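Local coordinates for protein CofB (Escherichia coli, PDB 5AX6) that forms a homotrimeric minor pilin of the CFA/III type IVb pilus and probably takes part in its assembly, at residues Lys122-Asp127 / Ala191-Thr196. Residues are numbered along the deposited sequence; the frame is centred on the assembly and turned at random.
Sequences KIDRID and AGWRLT
The carboxylate of Asp-124 lies at the edge of the Trp-193 indole, in the ring plane, while the two flat groups are turned 76° apart. In the antiparallel sheet of the pilin domain, Asp-124 and Arg-125 of strand 121-130 form a classic beta bulge opposite Ile-145; both side chains leave the strand toward the loop before strand 194-198 and touch it through Asp-124 OD2 and Arg-125 NH1. The guanidinium of Arg-125 has the carboxylate of Asp-127 and a water at its edges, in plane, and stands 71° from the indole. Trp-193 NE1 donates to the anti lone pair of Asp-124 OD2 over 2.8 Å, nearly straight. The same oxygen is also held by a salt bridge to Arg-185 of strand 179-185. With CG anti to the backbone N (chi1 159°) and an extended chain, Arg-125 carries its guanidinium past the indole, bringing NH1 to 4.0 Å from Trp-193 CB. Asp-127 grips it in a side-on salt bridge, OD1 accepting from Arg-125 NE at 2.9 Å and OD2 from Arg-125 NH2 at 3.1 Å. This grip, with Ala-190 O and the water on NH1, fixes the rotation of the guanidinium; Phe-74 adds a cation-pi contact. Water joins the segments a second time, accepting from Arg-125 NH1 at 3.1 Å and lying 2.7 Å from Ala-191 O.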
loop_
_atom_site.group_PDB
_atom_site.type_symbol
_atom_site.label_atom_id
_atom_site.label_comp_id
_atom_site.label_asym_id
_atom_site.label_seq_id
_atom_site.Cartn_x
_atom_site.Cartn_y
_atom_site.Cartn_z
ATOM N N LYS A 122 29.207 34.288 7.796
ATOM C CA LYS A 122 28.280 34.598 6.704
ATOM C C LYS A 122 28.774 34.016 5.391
ATOM O O LYS A 122 29.976 33.891 5.186
ATOM C CB LYS A 122 28.129 36.110 6.525
ATOM C CG LYS A 122 27.604 36.856 7.731
ATOM C CD LYS A 122 27.592 38.347 7.460
ATOM C CE LYS A 122 26.903 39.096 8.598
ATOM N NZ LYS A 122 27.266 40.547 8.596
ATOM N N ILE A 123 27.860 33.718 4.477
ATOM C CA ILE A 123 28.285 33.347 3.125
ATOM C C ILE A 123 28.714 34.581 2.348
ATOM O O ILE A 123 27.931 35.510 2.160
ATOM C CB ILE A 123 27.173 32.621 2.353
ATOM C CG1 ILE A 123 26.765 31.353 3.101
ATOM C CG2 ILE A 123 27.649 32.288 0.926
ATOM C CD1 ILE A 123 25.457 30.735 2.621
ATOM N N ASP A 124 29.964 34.590 1.892
ATOM C CA ASP A 124 30.522 35.759 1.225
ATOM C C ASP A 124 30.524 35.610 -0.298
ATOM O O ASP A 124 30.541 36.586 -1.043
ATOM C CB ASP A 124 31.953 36.005 1.722
ATOM C CG ASP A 124 32.467 37.377 1.341
ATOM O OD1 ASP A 124 31.732 38.370 1.553
ATOM O OD2 ASP A 124 33.600 37.467 0.824
ATOM N N ARG A 125 30.497 34.367 -0.754
ATOM C CA ARG A 125 30.749 34.089 -2.150
ATOM C C ARG A 125 30.430 32.635 -2.441
ATOM O O ARG A 125 30.572 31.773 -1.567
ATOM C CB ARG A 125 32.212 34.413 -2.474
ATOM C CG ARG A 125 32.770 33.742 -3.690
ATOM C CD ARG A 125 34.225 34.148 -3.872
ATOM N NE ARG A 125 34.929 33.206 -4.733
ATOM C CZ ARG A 125 36.186 33.358 -5.120
ATOM N NH1 ARG A 125 36.871 34.429 -4.730
ATOM N NH2 ARG A 125 36.748 32.449 -5.905
ATOM N N ILE A 126 29.967 32.387 -3.660
ATOM C CA ILE A 126 29.611 31.049 -4.115
ATOM C C ILE A 126 30.305 30.772 -5.429
ATOM O O ILE A 126 30.318 31.628 -6.322
ATOM C CB ILE A 126 28.089 30.894 -4.283
ATOM C CG1 ILE A 126 27.390 31.125 -2.940
ATOM C CG2 ILE A 126 27.739 29.515 -4.850
ATOM C CD1 ILE A 126 25.866 31.281 -3.061
ATOM N N ASP A 127 30.912 29.589 -5.539
ATOM C CA ASP A 127 31.586 29.169 -6.764
ATOM C C ASP A 127 30.869 27.957 -7.350
ATOM O O ASP A 127 30.832 26.918 -6.702
ATOM C CB ASP A 127 33.064 28.790 -6.502
ATOM C CG ASP A 127 33.931 29.975 -6.063
ATOM O OD1 ASP A 127 33.395 31.089 -5.887
ATOM O OD2 ASP A 127 35.161 29.778 -5.873
ATOM N N ALA A 191 37.058 38.920 -4.299
ATOM C CA ALA A 191 38.059 38.408 -5.238
ATOM C C ALA A 191 39.403 38.107 -4.570
ATOM O O ALA A 191 40.292 37.524 -5.192
ATOM C CB ALA A 191 38.255 39.390 -6.377
ATOM N N GLY A 192 39.555 38.493 -3.309
ATOM C CA GLY A 192 40.821 38.320 -2.617
ATOM C C GLY A 192 41.054 36.951 -1.998
ATOM O O GLY A 192 42.175 36.623 -1.619
ATOM N N TRP A 193 39.996 36.154 -1.867
ATOM C CA TRP A 193 40.103 34.841 -1.225
ATOM C C TRP A 193 41.079 33.905 -1.928
ATOM O O TRP A 193 41.105 33.838 -3.151
ATOM C CB TRP A 193 38.729 34.160 -1.181
ATOM C CG TRP A 193 37.752 34.794 -0.253
ATOM C CD1 TRP A 193 36.590 35.443 -0.592
ATOM C CD2 TRP A 193 37.833 34.830 1.176
ATOM N NE1 TRP A 193 35.945 35.874 0.546
ATOM C CE2 TRP A 193 36.688 35.511 1.644
ATOM C CE3 TRP A 193 38.761 34.352 2.108
ATOM C CZ2 TRP A 193 36.455 35.735 2.999
ATOM C CZ3 TRP A 193 38.524 34.567 3.453
ATOM C CH2 TRP A 193 37.379 35.254 3.888
ATOM N N ARG A 194 41.860 33.163 -1.148
ATOM C CA ARG A 194 42.730 32.126 -1.692
ATOM C C ARG A 194 42.887 31.016 -0.663
ATOM O O ARG A 194 42.654 31.231 0.526
ATOM C CB ARG A 194 44.105 32.693 -2.063
ATOM C CG ARG A 194 44.864 33.193 -0.839
ATOM C CD ARG A 194 46.333 33.533 -1.122
ATOM N NE ARG A 194 46.922 34.149 0.065
ATOM C CZ ARG A 194 46.820 35.444 0.354
ATOM N NH1 ARG A 194 46.189 36.270 -0.479
ATOM N NH2 ARG A 194 47.360 35.915 1.471
ATOM N N LEU A 195 43.271 29.829 -1.113
ATOM C CA LEU A 195 43.507 28.728 -0.188
ATOM C C LEU A 195 44.654 29.064 0.764
ATOM O O LEU A 195 45.711 29.527 0.345
ATOM C CB LEU A 195 43.811 27.438 -0.949
ATOM C CG LEU A 195 42.684 26.916 -1.836
ATOM C CD1 LEU A 195 43.171 25.737 -2.661
ATOM C CD2 LEU A 195 41.498 26.505 -0.967
ATOM N N THR A 196 44.426 28.861 2.049
ATOM C CA THR A 196 45.509 28.937 3.015
ATOM C C THR A 196 46.437 27.754 2.762
ATOM O O THR A 196 45.964 26.655 2.474
ATOM C CB THR A 196 44.969 28.918 4.454
ATOM O OG1 THR A 196 44.237 30.127 4.695
ATOM C CG2 THR A 196 46.113 28.796 5.469
HETATM O O HOH W 1 39.850 34.835 -5.379
#